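Local coordinates for protein YPM (PDB 1PM4) that acts as a superantigen, a bacterial mitogen probably driving T-cell proliferation by engaging T-cell receptors and MHC class II molecules outside normal antigen recognition, at residues L51-G56 / L72-Y77; C20-K25 / S83-I88; I6-G11 / S99-V104. All coordinates share one frame; numbering follows the deposited sequence. Where two conformers were deposited one is given.

Interaction 1. Residues L51-G56 / L72-Y77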
ATOM      1  N   LEU A  51       0.059   2.765  -9.629  1.00 10.32           N
ATOM      2  CA  LEU A  51       0.003   4.146  -9.199  1.00 11.55           C
ATOM      3  C   LEU A  51       1.277   4.530  -8.474  1.00 11.05           C
ATOM      4  O   LEU A  51       1.671   3.893  -7.467  1.00 10.35           O
ATOM      5  CB  LEU A  51      -1.246   4.367  -8.301  1.00 11.17           C
ATOM      6  CG  LEU A  51      -1.337   5.785  -7.671  1.00 11.65           C
ATOM      7  CD1 LEU A  51      -1.307   6.989  -8.694  1.00 11.39           C
ATOM      8  CD2 LEU A  51      -2.516   5.871  -6.782  1.00 14.66           C
ATOM      9  N   LEU A  52       1.978   5.521  -9.036  1.00 11.54           N
ATOM     10  CA  LEU A  52       3.138   6.083  -8.388  1.00 13.52           C
ATOM     11  C   LEU A  52       2.856   7.498  -7.901  1.00 14.99           C
ATOM     12  O   LEU A  52       2.128   8.273  -8.568  1.00 15.42           O
ATOM     13  CB  LEU A  52       4.282   6.078  -9.336  1.00 13.64           C
ATOM     14  CG  LEU A  52       4.558   4.753 -10.089  1.00 14.37           C
ATOM     15  CD1 LEU A  52       5.307   5.148 -11.322  1.00 17.57           C
ATOM     16  CD2 LEU A  52       5.343   3.923  -9.249  1.00 16.90           C
ATOM     17  N   ARG A  53       3.467   7.845  -6.775  1.00 17.36           N
ATOM     18  CA  ARG A  53       3.429   9.211  -6.252  1.00 20.16           C
ATOM     19  C   ARG A  53       4.812   9.797  -6.109  1.00 21.62           C
ATOM     20  O   ARG A  53       5.749   9.082  -5.796  1.00 15.46           O
ATOM     21  CB  ARG A  53       2.654   9.289  -4.924  1.00 21.53           C
ATOM     22  CG  ARG A  53       1.599  10.428  -5.023  1.00 27.79           C
ATOM     23  CD  ARG A  53       0.678  10.713  -3.800  1.00 36.29           C
ATOM     24  NE  ARG A  53      -0.566  11.474  -4.088  1.00 37.70           N
ATOM     25  CZ  ARG A  53      -0.690  12.466  -4.980  1.00 41.53           C
ATOM     26  NH1 ARG A  53       0.320  12.862  -5.733  1.00 42.92           N
ATOM     27  NH2 ARG A  53      -1.858  13.068  -5.137  1.00 43.00           N
ATOM     28  N   ASN A  54       4.946  11.104  -6.319  1.00 25.14           N
ATOM     29  CA  ASN A  54       6.200  11.768  -6.034  1.00 28.41           C
ATOM     30  C   ASN A  54       6.217  12.067  -4.529  1.00 30.72           C
ATOM     31  O   ASN A  54       5.349  12.740  -4.000  1.00 32.17           O
ATOM     32  CB  ASN A  54       6.391  13.037  -6.853  1.00 30.66           C
ATOM     33  CG  ASN A  54       7.879  13.415  -7.021  1.00 32.15           C
ATOM     34  OD1 ASN A  54       8.304  14.006  -8.042  1.00 36.92           O
ATOM     35  ND2 ASN A  54       8.682  13.057  -6.012  1.00 36.09           N
ATOM     36  N   VAL A  55       7.224  11.567  -3.858  1.00 33.09           N
ATOM     37  CA  VAL A  55       7.152  11.293  -2.415  1.00 35.34           C
ATOM     38  C   VAL A  55       7.364  12.510  -1.486  1.00 36.89           C
ATOM     39  O   VAL A  55       6.530  12.780  -0.570  1.00 37.53           O
ATOM     40  CB  VAL A  55       8.132  10.151  -2.106  1.00 35.36           C
ATOM     41  CG1 VAL A  55       8.502  10.073  -0.640  1.00 37.11           C
ATOM     42  CG2 VAL A  55       7.500   8.848  -2.560  1.00 36.28           C
ATOM     43  N   GLY A  56       8.490  13.183  -1.681  1.00 36.70           N
ATOM     44  CA  GLY A  56       8.711  14.496  -1.082  1.00 37.56           C
ATOM     45  C   GLY A  56       9.760  15.297  -1.843  1.00 37.49           C
ATOM     46  O   GLY A  56      10.499  16.098  -1.254  1.00 37.63           O
ATOM     47  N   LEU A  72      -8.406   0.929  -9.298  1.00 13.09           N
ATOM     48  CA  LEU A  72      -7.473   1.375  -8.311  1.00 13.48           C
ATOM     49  C   LEU A  72      -8.063   2.655  -7.757  1.00 13.37           C
ATOM     50  O   LEU A  72      -8.317   3.597  -8.523  1.00 12.43           O
ATOM     51  CB  LEU A  72      -6.176   1.689  -8.987  1.00 15.19           C
ATOM     52  CG  LEU A  72      -4.894   1.803  -8.228  1.00 20.07           C
ATOM     53  CD1 LEU A  72      -3.734   1.387  -9.182  1.00 20.44           C
ATOM     54  CD2 LEU A  72      -4.716   3.200  -7.619  1.00 24.55           C
ATOM     55  N   LYS A  73      -8.275   2.683  -6.456  1.00 12.23           N
ATOM     56  CA  LYS A  73      -8.760   3.888  -5.762  1.00 13.24           C
ATOM     57  C   LYS A  73      -7.821   4.216  -4.644  1.00 12.38           C
ATOM     58  O   LYS A  73      -7.329   3.292  -3.972  1.00 12.46           O
ATOM     59  CB  LYS A  73     -10.129   3.642  -5.160  1.00 13.54           C
ATOM     60  CG  LYS A  73     -11.171   3.239  -6.133  1.00 17.07           C
ATOM     61  CD  LYS A  73     -12.549   3.376  -5.552  1.00 22.59           C
ATOM     62  CE  LYS A  73     -13.569   2.696  -6.422  1.00 22.19           C
ATOM     63  NZ  LYS A  73     -14.902   2.744  -5.862  1.00 26.59           N
ATOM     64  N   TYR A  74      -7.607   5.515  -4.431  1.00 12.42           N
ATOM     65  CA  TYR A  74      -6.684   6.007  -3.403  1.00 12.45           C
ATOM     66  C   TYR A  74      -7.057   7.417  -2.947  1.00 11.47           C
ATOM     67  O   TYR A  74      -7.207   8.300  -3.745  1.00 13.49           O
ATOM     68  CB  TYR A  74      -5.251   6.002  -3.953  1.00 13.36           C
ATOM     69  CG  TYR A  74      -4.241   6.709  -3.086  1.00 12.01           C
ATOM     70  CD1 TYR A  74      -3.649   6.092  -2.024  1.00 17.96           C
ATOM     71  CD2 TYR A  74      -3.937   8.017  -3.348  1.00 17.68           C
ATOM     72  CE1 TYR A  74      -2.756   6.808  -1.222  1.00 19.43           C
ATOM     73  CE2 TYR A  74      -3.054   8.721  -2.576  1.00 22.19           C
ATOM     74  CZ  TYR A  74      -2.485   8.128  -1.525  1.00 20.93           C
ATOM     75  OH  TYR A  74      -1.568   8.921  -0.820  1.00 30.09           O
ATOM     76  N   GLU A  75      -7.187   7.637  -1.643  1.00 10.64           N
ATOM     77  CA  GLU A  75      -7.591   8.917  -1.124  1.00 11.38           C
ATOM     78  C   GLU A  75      -6.419   9.617  -0.572  1.00 11.74           C
ATOM     79  O   GLU A  75      -5.735   9.056   0.246  1.00 10.78           O
ATOM     80  CB  GLU A  75      -8.590   8.787   0.070  1.00 11.77           C
ATOM     81  CG  GLU A  75      -9.809   8.014  -0.203  1.00 14.33           C
ATOM     82  CD  GLU A  75     -10.942   8.252   0.761  1.00 10.22           C
ATOM     83  OE1 GLU A  75     -10.800   8.953   1.733  1.00 16.15           O
ATOM     84  OE2 GLU A  75     -11.915   7.649   0.479  1.00 18.71           O
ATOM     85  N   ASP A  76      -6.278  10.881  -0.954  1.00 14.43           N
ATOM     86  CA  ASP A  76      -5.232  11.788  -0.551  1.00 18.98           C
ATOM     87  C   ASP A  76      -5.883  13.094  -0.113  1.00 17.91           C
ATOM     88  O   ASP A  76      -6.698  13.626  -0.863  1.00 17.62           O
ATOM     89  CB  ASP A  76      -4.397  12.079  -1.825  1.00 21.78           C
ATOM     90  CG  ASP A  76      -3.124  12.717  -1.523  1.00 26.74           C
ATOM     91  OD1 ASP A  76      -3.165  13.899  -1.142  1.00 30.24           O
ATOM     92  OD2 ASP A  76      -2.038  12.094  -1.610  1.00 37.46           O
ATOM     93  N   TYR A  77      -5.509  13.626   1.057  1.00 16.49           N
ATOM     94  CA  TYR A  77      -6.033  14.920   1.539  1.00 17.41           C
ATOM     95  C   TYR A  77      -4.895  15.858   1.915  1.00 18.87           C
ATOM     96  O   TYR A  77      -5.026  16.732   2.791  1.00 19.23           O
ATOM     97  CB  TYR A  77      -6.948  14.711   2.742  1.00 17.89           C
ATOM     98  CG  TYR A  77      -8.086  13.842   2.350  1.00 16.65           C
ATOM     99  CD1 TYR A  77      -9.078  14.347   1.567  1.00 14.72           C
ATOM    100  CD2 TYR A  77      -8.095  12.487   2.644  1.00 15.89           C
ATOM    101  CE1 TYR A  77     -10.101  13.575   1.119  1.00 19.54           C
ATOM    102  CE2 TYR A  77      -9.124  11.703   2.227  1.00 16.13           C
ATOM    103  CZ  TYR A  77     -10.130  12.254   1.464  1.00 13.31           C
ATOM    104  OH  TYR A  77     -11.172  11.515   0.983  1.00 17.23           O
TER
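Leu51 lays its CD2 methyl over the branch of Leu72, with 3.6 Å between Leu51 CD2 and Leu72 CD2, and the shaft joins in, Leu51 CB lying 3.7 Å from that same Leu72 methyl. Both leucines hold CG anti to the backbone N, and this sends each branch across the gap between their strands. The same Leu51 methyl also reaches the root of Tyr74, at 3.9 Å from Tyr74 CB, and there the two side chains cross at about a right angle.

No backbone hydrogen bond links 51-54 to 72-77. The axes of the two short strands stay 10.0 Å apart at their closest, a spacing for facing sheets rather than for neighbours in one sheet, and they run 25° from parallel. This is the interior of the jelly roll: strand 47-54 belongs to one four-stranded antiparallel sheet and strand 72-78 is an outermost strand of the other. Ile63, Trp84 and Trp86 close round Leu51 from its own sheet.

Further along, packing gives way to charge. Arg53, extended from CG to NE, passes Tyr74 with Arg53 NE 4.0 Å from Tyr74 CE2, the guanidinium and ring planes 66° apart. Arg53 NE then forms a salt bridge with Asp76 OD2 at 2.9 Å. Its hydrogen bond is weak, bent to 126° at the hydrogen, and the position of that oxygen is somewhat uncertain. Arg53 NH1 also bonds to the carbonyl of Leu82, in the loop before strand 84-90, and Asp76 OD1 accepts from the backbone N of Tyr78. At the far end of the strand, Tyr77 pairs in antiparallel fashion with a strand of the second subunit, carrying the sheet across that interface.

Interaction 2. Residues C20-K25 / S83-I88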
ATOM      1  N   CYS A  20       3.685   5.538 -19.329  1.00  8.80           N
ATOM      2  CA  CYS A  20       3.344   6.277 -18.138  1.00  8.48           C
ATOM      3  C   CYS A  20       2.569   7.547 -18.478  1.00  8.12           C
ATOM      4  O   CYS A  20       2.940   8.277 -19.437  1.00  9.76           O
ATOM      5  CB  CYS A  20       4.598   6.635 -17.335  1.00  8.38           C
ATOM      6  SG  CYS A  20       5.273   5.279 -16.398  1.00  9.22           S
ATOM      7  N   ILE A  21       1.522   7.783 -17.704  1.00  7.98           N
ATOM      8  CA  ILE A  21       0.608   8.890 -17.901  1.00  9.39           C
ATOM      9  C   ILE A  21       0.602   9.689 -16.601  1.00 10.06           C
ATOM     10  O   ILE A  21       0.383   9.155 -15.510  1.00 10.20           O
ATOM     11  CB  ILE A  21      -0.805   8.381 -18.318  1.00  8.17           C
ATOM     12  CG1 ILE A  21      -0.691   7.667 -19.669  1.00 10.01           C
ATOM     13  CG2 ILE A  21      -1.822   9.568 -18.389  1.00 11.38           C
ATOM     14  CD1 ILE A  21      -1.947   7.107 -20.160  1.00 11.19           C
ATOM     15  N   ILE A  22       0.920  10.971 -16.720  1.00 10.45           N
ATOM     16  CA  ILE A  22       0.995  11.824 -15.539  1.00 11.14           C
ATOM     17  C   ILE A  22      -0.351  12.584 -15.294  1.00 11.69           C
ATOM     18  O   ILE A  22      -1.042  12.955 -16.206  1.00 13.18           O
ATOM     19  CB  ILE A  22       2.172  12.808 -15.667  1.00 11.96           C
ATOM     20  CG1 ILE A  22       2.427  13.555 -14.371  1.00 14.08           C
ATOM     21  CG2 ILE A  22       1.945  13.789 -16.710  1.00 10.90           C
ATOM     22  CD1 ILE A  22       3.904  14.049 -14.346  1.00 17.58           C
ATOM     23  N   GLY A  23      -0.606  12.819 -14.040  1.00 13.41           N
ATOM     24  CA  GLY A  23      -1.770  13.583 -13.587  1.00 15.62           C
ATOM     25  C   GLY A  23      -1.334  14.670 -12.650  1.00 16.66           C
ATOM     26  O   GLY A  23      -0.359  14.515 -11.907  1.00 15.17           O
ATOM     27  N   ASN A  24      -2.111  15.747 -12.649  1.00 18.75           N
ATOM     28  CA  ASN A  24      -1.850  16.899 -11.796  1.00 21.47           C
ATOM     29  C   ASN A  24      -0.396  17.383 -11.885  1.00 22.91           C
ATOM     30  O   ASN A  24       0.278  17.521 -10.875  1.00 20.72           O
ATOM     31  CB  ASN A  24      -2.220  16.595 -10.351  1.00 21.48           C
ATOM     32  CG  ASN A  24      -2.144  17.826  -9.491  1.00 22.44           C
ATOM     33  OD1 ASN A  24      -2.427  18.903  -9.987  1.00 29.79           O
ATOM     34  ND2 ASN A  24      -1.761  17.688  -8.237  1.00 20.96           N
ATOM     35  N   LYS A  25       0.076  17.609 -13.105  1.00 25.70           N
ATOM     36  CA  LYS A  25       1.530  17.593 -13.334  1.00 28.17           C
ATOM     37  C   LYS A  25       2.216  18.811 -12.630  1.00 31.64           C
ATOM     38  O   LYS A  25       3.290  18.671 -12.006  1.00 32.86           O
ATOM     39  CB  LYS A  25       1.880  17.400 -14.832  1.00 27.63           C
ATOM     40  CG  LYS A  25       1.005  18.142 -15.867  1.00 29.15           C
ATOM     41  CD  LYS A  25       1.656  18.110 -17.291  1.00 30.44           C
ATOM     42  CE  LYS A  25       0.754  17.527 -18.382  1.00 30.27           C
ATOM     43  NZ  LYS A  25      -0.651  18.109 -18.346  1.00 29.57           N
ATOM     44  N   SER A  83       1.900  15.364  -7.789  1.00 24.81           N
ATOM     45  CA  SER A  83       1.537  14.739  -9.033  1.00 21.63           C
ATOM     46  C   SER A  83       1.590  13.256  -8.840  1.00 18.35           C
ATOM     47  O   SER A  83       2.161  12.701  -7.882  1.00 17.62           O
ATOM     48  CB  SER A  83       2.395  15.238 -10.209  1.00 23.12           C
ATOM     49  OG  SER A  83       3.738  14.968  -9.976  1.00 23.99           O
ATOM     50  N   TRP A  84       0.963  12.577  -9.778  1.00 15.23           N
ATOM     51  CA  TRP A  84       0.919  11.128  -9.711  1.00 14.40           C
ATOM     52  C   TRP A  84       1.204  10.642 -11.102  1.00 12.51           C
ATOM     53  O   TRP A  84       1.010  11.383 -12.070  1.00  9.53           O
ATOM     54  CB  TRP A  84      -0.460  10.669  -9.229  1.00 15.12           C
ATOM     55  CG  TRP A  84      -1.608  11.101  -9.984  1.00 14.44           C
ATOM     56  CD1 TRP A  84      -2.111  10.520 -11.082  1.00 16.25           C
ATOM     57  CD2 TRP A  84      -2.499  12.210  -9.666  1.00 14.47           C
ATOM     58  NE1 TRP A  84      -3.239  11.174 -11.494  1.00 16.96           N
ATOM     59  CE2 TRP A  84      -3.508  12.224 -10.650  1.00 16.33           C
ATOM     60  CE3 TRP A  84      -2.539  13.165  -8.638  1.00 18.72           C
ATOM     61  CZ2 TRP A  84      -4.559  13.192 -10.681  1.00 17.00           C
ATOM     62  CZ3 TRP A  84      -3.579  14.132  -8.638  1.00 18.21           C
ATOM     63  CH2 TRP A  84      -4.577  14.129  -9.657  1.00 18.20           C
ATOM     64  N   ILE A  85       1.629   9.396 -11.193  1.00 11.43           N
ATOM     65  CA  ILE A  85       1.766   8.673 -12.459  1.00 11.48           C
ATOM     66  C   ILE A  85       1.061   7.346 -12.413  1.00  9.72           C
ATOM     67  O   ILE A  85       1.164   6.543 -11.438  1.00 10.40           O
ATOM     68  CB  ILE A  85       3.230   8.462 -12.769  1.00 12.50           C
ATOM     69  CG1 ILE A  85       3.834   9.780 -13.204  1.00 14.88           C
ATOM     70  CG2 ILE A  85       3.490   7.368 -13.903  1.00 13.28           C
ATOM     71  CD1 ILE A  85       5.339   9.646 -13.233  1.00 19.37           C
ATOM     72  N   TRP A  86       0.321   7.096 -13.478  1.00  9.05           N
ATOM     73  CA  TRP A  86      -0.206   5.801 -13.798  1.00  8.77           C
ATOM     74  C   TRP A  86       0.789   5.095 -14.746  1.00  9.36           C
ATOM     75  O   TRP A  86       1.014   5.570 -15.847  1.00 12.19           O
ATOM     76  CB  TRP A  86      -1.521   5.960 -14.551  1.00  9.32           C
ATOM     77  CG  TRP A  86      -2.524   6.757 -13.785  1.00  9.24           C
ATOM     78  CD1 TRP A  86      -3.025   7.968 -14.182  1.00 11.18           C
ATOM     79  CD2 TRP A  86      -3.279   6.362 -12.627  1.00  9.89           C
ATOM     80  NE1 TRP A  86      -3.918   8.422 -13.254  1.00 12.82           N
ATOM     81  CE2 TRP A  86      -4.144   7.469 -12.307  1.00  9.16           C
ATOM     82  CE3 TRP A  86      -3.267   5.282 -11.776  1.00 11.16           C
ATOM     83  CZ2 TRP A  86      -4.965   7.477 -11.236  1.00 10.91           C
ATOM     84  CZ3 TRP A  86      -4.102   5.309 -10.636  1.00 14.20           C
ATOM     85  CH2 TRP A  86      -4.970   6.402 -10.402  1.00 13.22           C
ATOM     86  N   LYS A  87       1.389   4.007 -14.294  1.00  9.04           N
ATOM     87  CA  LYS A  87       2.238   3.215 -15.156  1.00  8.13           C
ATOM     88  C   LYS A  87       1.513   1.961 -15.627  1.00  8.16           C
ATOM     89  O   LYS A  87       1.023   1.188 -14.806  1.00  7.76           O
ATOM     90  CB  LYS A  87       3.481   2.799 -14.374  1.00 10.15           C
ATOM     91  CG  LYS A  87       4.396   1.905 -15.098  1.00  8.95           C
ATOM     92  CD  LYS A  87       5.769   1.774 -14.406  1.00  9.42           C
ATOM     93  CE  LYS A  87       6.657   0.908 -15.158  1.00  9.09           C
ATOM     94  NZ  LYS A  87       7.977   0.526 -14.417  1.00 10.83           N
ATOM     95  N   ILE A  88       1.445   1.802 -16.916  1.00  8.04           N
ATOM     96  CA  ILE A  88       0.827   0.674 -17.598  1.00  7.88           C
ATOM     97  C   ILE A  88       1.958  -0.203 -18.079  1.00  7.46           C
ATOM     98  O   ILE A  88       2.775   0.224 -18.927  1.00  9.06           O
ATOM     99  CB  ILE A  88      -0.014   1.124 -18.847  1.00  7.51           C
ATOM    100  CG1 ILE A  88      -1.149   2.084 -18.390  1.00  9.19           C
ATOM    101  CG2 ILE A  88      -0.622  -0.060 -19.542  1.00  7.53           C
ATOM    102  CD1 ILE A  88      -1.761   2.936 -19.499  1.00 12.61           C
TER
HETATM  103  O   HOH W   1       5.545  16.453 -11.947  1.00 31.61           O
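Ile21 O receives the amide of Trp86 at 2.9 Å from Trp86 N, while Ile85 CA adds a CA-H...O contact to the same oxygen at 3.4 Å. The return bond, Ile21 N to Trp86 O, makes this a hydrogen-bonded pair of antiparallel strands. Gly23 and Trp84 form the next such pair, with Gly23 N 2.9 Å from Trp84 O and a longer bond from Trp84 N to Gly23 O.

Trp84 holds CG between its backbone N and carbonyl carbon (chi1 57°), which folds the indole back over the opposite strand. Gly23 CA lies over the ring face, 3.8 Å from the centroid of the five-membered ring of Trp84 and 24° off the normal, a CH-pi contact. Asn24 CB covers the six-membered part of that face, 3.3 Å from Trp84 CZ3, and Asn24 ND2 bonds to the carbonyls of Leu82 and Lys28.

Cys20 SG sits 3.7 Å from Lys87 CB, its partner in a non-hydrogen-bonded pair, and as far from Ile85 CG2, diagonally across on the same face, the one turned from the tryptophans. Cys20 is joined to Cys117 by a disulfide, so the C-terminal segment is tied over that face. Trp84 and Trp86 instead face the other sheet, the two-layer packing of a jelly roll.

Interaction 3. Residues I6-G11 / S99-V104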
ATOM      1  N   ILE A   6     -13.356  12.281 -14.828  1.00 18.09           N
ATOM      2  CA  ILE A   6     -12.655  11.063 -15.278  1.00 16.67           C
ATOM      3  C   ILE A   6     -12.443  11.227 -16.777  1.00 16.62           C
ATOM      4  O   ILE A   6     -13.416  11.502 -17.534  1.00 18.31           O
ATOM      5  CB  ILE A   6     -13.505   9.753 -14.999  1.00 17.92           C
ATOM      6  CG1 ILE A   6     -13.912   9.587 -13.532  1.00 21.46           C
ATOM      7  CG2 ILE A   6     -12.797   8.474 -15.443  1.00 17.62           C
ATOM      8  CD1 ILE A   6     -12.870   9.838 -12.547  1.00 24.07           C
ATOM      9  N   ALA A   7     -11.222  11.068 -17.254  1.00 13.15           N
ATOM     10  CA  ALA A   7     -10.927  11.081 -18.691  1.00 13.56           C
ATOM     11  C   ALA A   7     -10.618   9.694 -19.145  1.00 12.69           C
ATOM     12  O   ALA A   7     -10.271   8.855 -18.311  1.00 12.24           O
ATOM     13  CB  ALA A   7      -9.709  11.910 -18.968  1.00 13.60           C
ATOM     14  N   THR A   8     -10.571   9.477 -20.454  1.00 11.00           N
ATOM     15  CA  THR A   8     -10.099   8.190 -20.971  1.00 10.54           C
ATOM     16  C   THR A   8      -8.962   8.397 -21.940  1.00 11.57           C
ATOM     17  O   THR A   8      -9.103   9.117 -22.934  1.00 12.81           O
ATOM     18  CB  THR A   8     -11.251   7.433 -21.692  1.00 11.63           C
ATOM     19  OG1 THR A   8     -12.302   7.143 -20.745  1.00 12.10           O
ATOM     20  CG2 THR A   8     -10.748   6.080 -22.253  1.00 12.84           C
ATOM     21  N   TYR A   9      -7.814   7.805 -21.629  1.00  9.28           N
ATOM     22  CA  TYR A   9      -6.661   7.764 -22.499  1.00 10.12           C
ATOM     23  C   TYR A   9      -6.714   6.480 -23.285  1.00 11.35           C
ATOM     24  O   TYR A   9      -6.893   5.406 -22.687  1.00 13.33           O
ATOM     25  CB  TYR A   9      -5.385   7.793 -21.683  1.00  9.83           C
ATOM     26  CG  TYR A   9      -5.208   9.091 -20.863  1.00 11.07           C
ATOM     27  CD1 TYR A   9      -4.543  10.169 -21.383  1.00 12.62           C
ATOM     28  CD2 TYR A   9      -5.725   9.195 -19.600  1.00  8.90           C
ATOM     29  CE1 TYR A   9      -4.405  11.310 -20.640  1.00  8.02           C
ATOM     30  CE2 TYR A   9      -5.599  10.313 -18.834  1.00  9.08           C
ATOM     31  CZ  TYR A   9      -4.962  11.396 -19.375  1.00  8.95           C
ATOM     32  OH  TYR A   9      -4.795  12.583 -18.668  1.00 14.44           O
ATOM     33  N   THR A  10      -6.492   6.580 -24.590  1.00 10.69           N
ATOM     34  CA  THR A  10      -6.537   5.392 -25.432  1.00 10.56           C
ATOM     35  C   THR A  10      -5.226   5.323 -26.197  1.00 10.44           C
ATOM     36  O   THR A  10      -4.602   6.372 -26.548  1.00 12.02           O
ATOM     37  CB  THR A  10      -7.814   5.440 -26.339  0.50 11.03           C
ATOM     38  OG1 THR A  10      -9.047   5.384 -25.550  0.50 10.19           O
ATOM     39  CG2 THR A  10      -7.904   4.233 -27.237  0.50  8.01           C
ATOM     40  N   GLY A  11      -4.742   4.122 -26.456  1.00  8.39           N
ATOM     41  CA  GLY A  11      -3.568   3.949 -27.273  1.00  9.05           C
ATOM     42  C   GLY A  11      -3.306   2.487 -27.557  1.00 10.56           C
ATOM     43  O   GLY A  11      -4.200   1.639 -27.430  1.00  9.35           O
ATOM     44  N   SER A  99      -6.976   1.244 -22.911  1.00  8.14           N
ATOM     45  CA  SER A  99      -7.687   2.444 -22.528  1.00  9.60           C
ATOM     46  C   SER A  99      -7.579   2.572 -21.020  1.00  9.70           C
ATOM     47  O   SER A  99      -7.705   1.596 -20.276  1.00 11.93           O
ATOM     48  CB  SER A  99      -9.156   2.478 -23.035  1.00 12.94           C
ATOM     49  OG  SER A  99      -9.978   1.481 -22.440  1.00 15.89           O
ATOM     50  N   LEU A 100      -7.302   3.774 -20.552  1.00  7.97           N
ATOM     51  CA  LEU A 100      -7.179   4.026 -19.113  1.00  8.38           C
ATOM     52  C   LEU A 100      -8.238   5.108 -18.794  1.00  9.58           C
ATOM     53  O   LEU A 100      -8.115   6.232 -19.267  1.00  9.16           O
ATOM     54  CB  LEU A 100      -5.807   4.582 -18.832  1.00 10.05           C
ATOM     55  CG  LEU A 100      -5.551   4.810 -17.348  1.00  9.63           C
ATOM     56  CD1 LEU A 100      -5.459   3.528 -16.578  1.00 12.64           C
ATOM     57  CD2 LEU A 100      -4.327   5.673 -17.088  1.00 11.01           C
ATOM     58  N   ASP A 101      -9.200   4.765 -17.983  1.00  8.48           N
ATOM     59  CA  ASP A 101     -10.094   5.734 -17.404  1.00 10.31           C
ATOM     60  C   ASP A 101      -9.458   6.215 -16.123  1.00 11.50           C
ATOM     61  O   ASP A 101      -9.068   5.396 -15.276  1.00 13.34           O
ATOM     62  CB  ASP A 101     -11.406   5.116 -17.060  1.00 10.75           C
ATOM     63  CG  ASP A 101     -12.136   4.540 -18.216  1.00 14.24           C
ATOM     64  OD1 ASP A 101     -11.885   4.840 -19.399  1.00 15.03           O
ATOM     65  OD2 ASP A 101     -12.991   3.655 -17.980  1.00 19.60           O
ATOM     66  N   ALA A 102      -9.253   7.512 -15.992  1.00 10.72           N
ATOM     67  CA  ALA A 102      -8.615   8.078 -14.757  1.00 10.79           C
ATOM     68  C   ALA A 102      -9.104   9.444 -14.358  1.00 10.44           C
ATOM     69  O   ALA A 102      -9.382  10.288 -15.204  1.00  9.66           O
ATOM     70  CB  ALA A 102      -7.143   8.203 -15.005  1.00 10.47           C
ATOM     71  N   THR A 103      -9.130   9.672 -13.067  1.00 11.08           N
ATOM     72  CA  THR A 103      -9.351  10.996 -12.512  1.00 13.86           C
ATOM     73  C   THR A 103      -8.372  11.974 -13.106  1.00 13.60           C
ATOM     74  O   THR A 103      -7.213  11.684 -13.160  1.00 13.74           O
ATOM     75  CB  THR A 103      -9.089  10.972 -11.003  1.00 14.16           C
ATOM     76  OG1 THR A 103      -9.963  10.064 -10.395  1.00 16.42           O
ATOM     77  CG2 THR A 103      -9.499  12.335 -10.405  1.00 17.55           C
ATOM     78  N   VAL A 104      -8.863  13.078 -13.641  1.00 15.36           N
ATOM     79  CA  VAL A 104      -7.975  14.150 -14.031  1.00 17.94           C
ATOM     80  C   VAL A 104      -8.358  15.433 -13.329  1.00 22.65           C
ATOM     81  O   VAL A 104      -9.491  15.635 -12.931  1.00 21.64           O
ATOM     82  CB  VAL A 104      -7.930  14.388 -15.528  1.00 17.73           C
ATOM     83  CG1 VAL A 104      -7.390  13.155 -16.228  1.00 17.85           C
ATOM     84  CG2 VAL A 104      -9.275  14.719 -16.081  1.00 16.73           C
TER
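Tyr9, Ile6 and Val104 lose more surface here than the residues around them, and each meets the opposite strand differently. Tyr9 is fixed by its backbone: Tyr9 O takes the amide of Leu100 at 2.7 Å from Leu100 N, and Tyr9 N donates back to Leu100 O. With CG anti to its carbonyl carbon (chi1 -63°), the ring rises from the sheet and leans back toward the Ala7 end of the strand, and Leu100 O comes to the ring edge near its plane, 3.8 Å from Tyr9 CD2. The hydroxyl end passes Val104, with Tyr9 OH 3.6 Å from Val104 CG1, and is hydrogen-bonded to Asp112 OD2.

Val104 presents that same methyl to a second residue: Val104 CG1 lies 3.8 Å from Ala7 CB. One branch thus bridges Ala7 and Tyr9, two residues whose side chains share a face of the sheet.

Ile6 works on the opposite face. Its CD1 packs 3.6 Å from Thr103 OG1, whose hydrogen bond is with the backbone N of Tyr35, while Ile6 CG2 comes within 4.0 Å of Asp101 CB. Next along this face Thr8 and Asp101 lie side by side, pointing the same way, and Thr8 OG1 donates to Asp101 OD1 at 2.7 Å from above the carboxylate plane, 44° out of it. Reciprocal amide bonds between Ala7 and Ala102 complete the antiparallel pairing.

Strand 6-13 is outermost in its four-stranded sheet within this chain. Strand 96-103 lies between it and strand 32-39, bonded to the latter from Ser99, Asp101 and Thr103. On the inner face Leu100 and Ala102 pack on Trp86 of strand 84-90, while Tyr9 and Leu100 meet Ile21 of strand 18-23.

In the fold
The three contacts sample both sheets of the jelly roll and the space between them. Interactions 2 and 3 are pairings of an outermost strand with its neighbour, one in each sheet; their centres lie about 11 Å apart and they meet across the core, where Trp86 NE1 comes 3.7 Å from Ala102 CB and Ile21 CG2 lies 3.8 Å from Tyr9 CZ. Interaction 1 bridges the sheets, about 10 Å from interaction 2 between centres, and shares a sheet with it: Leu52 N and Ile85 O are 2.7 Å apart, a probable hydrogen bond. Interactions 1 and 3 do not touch, with centres about 17 Å and nearest atoms about 7 Å apart.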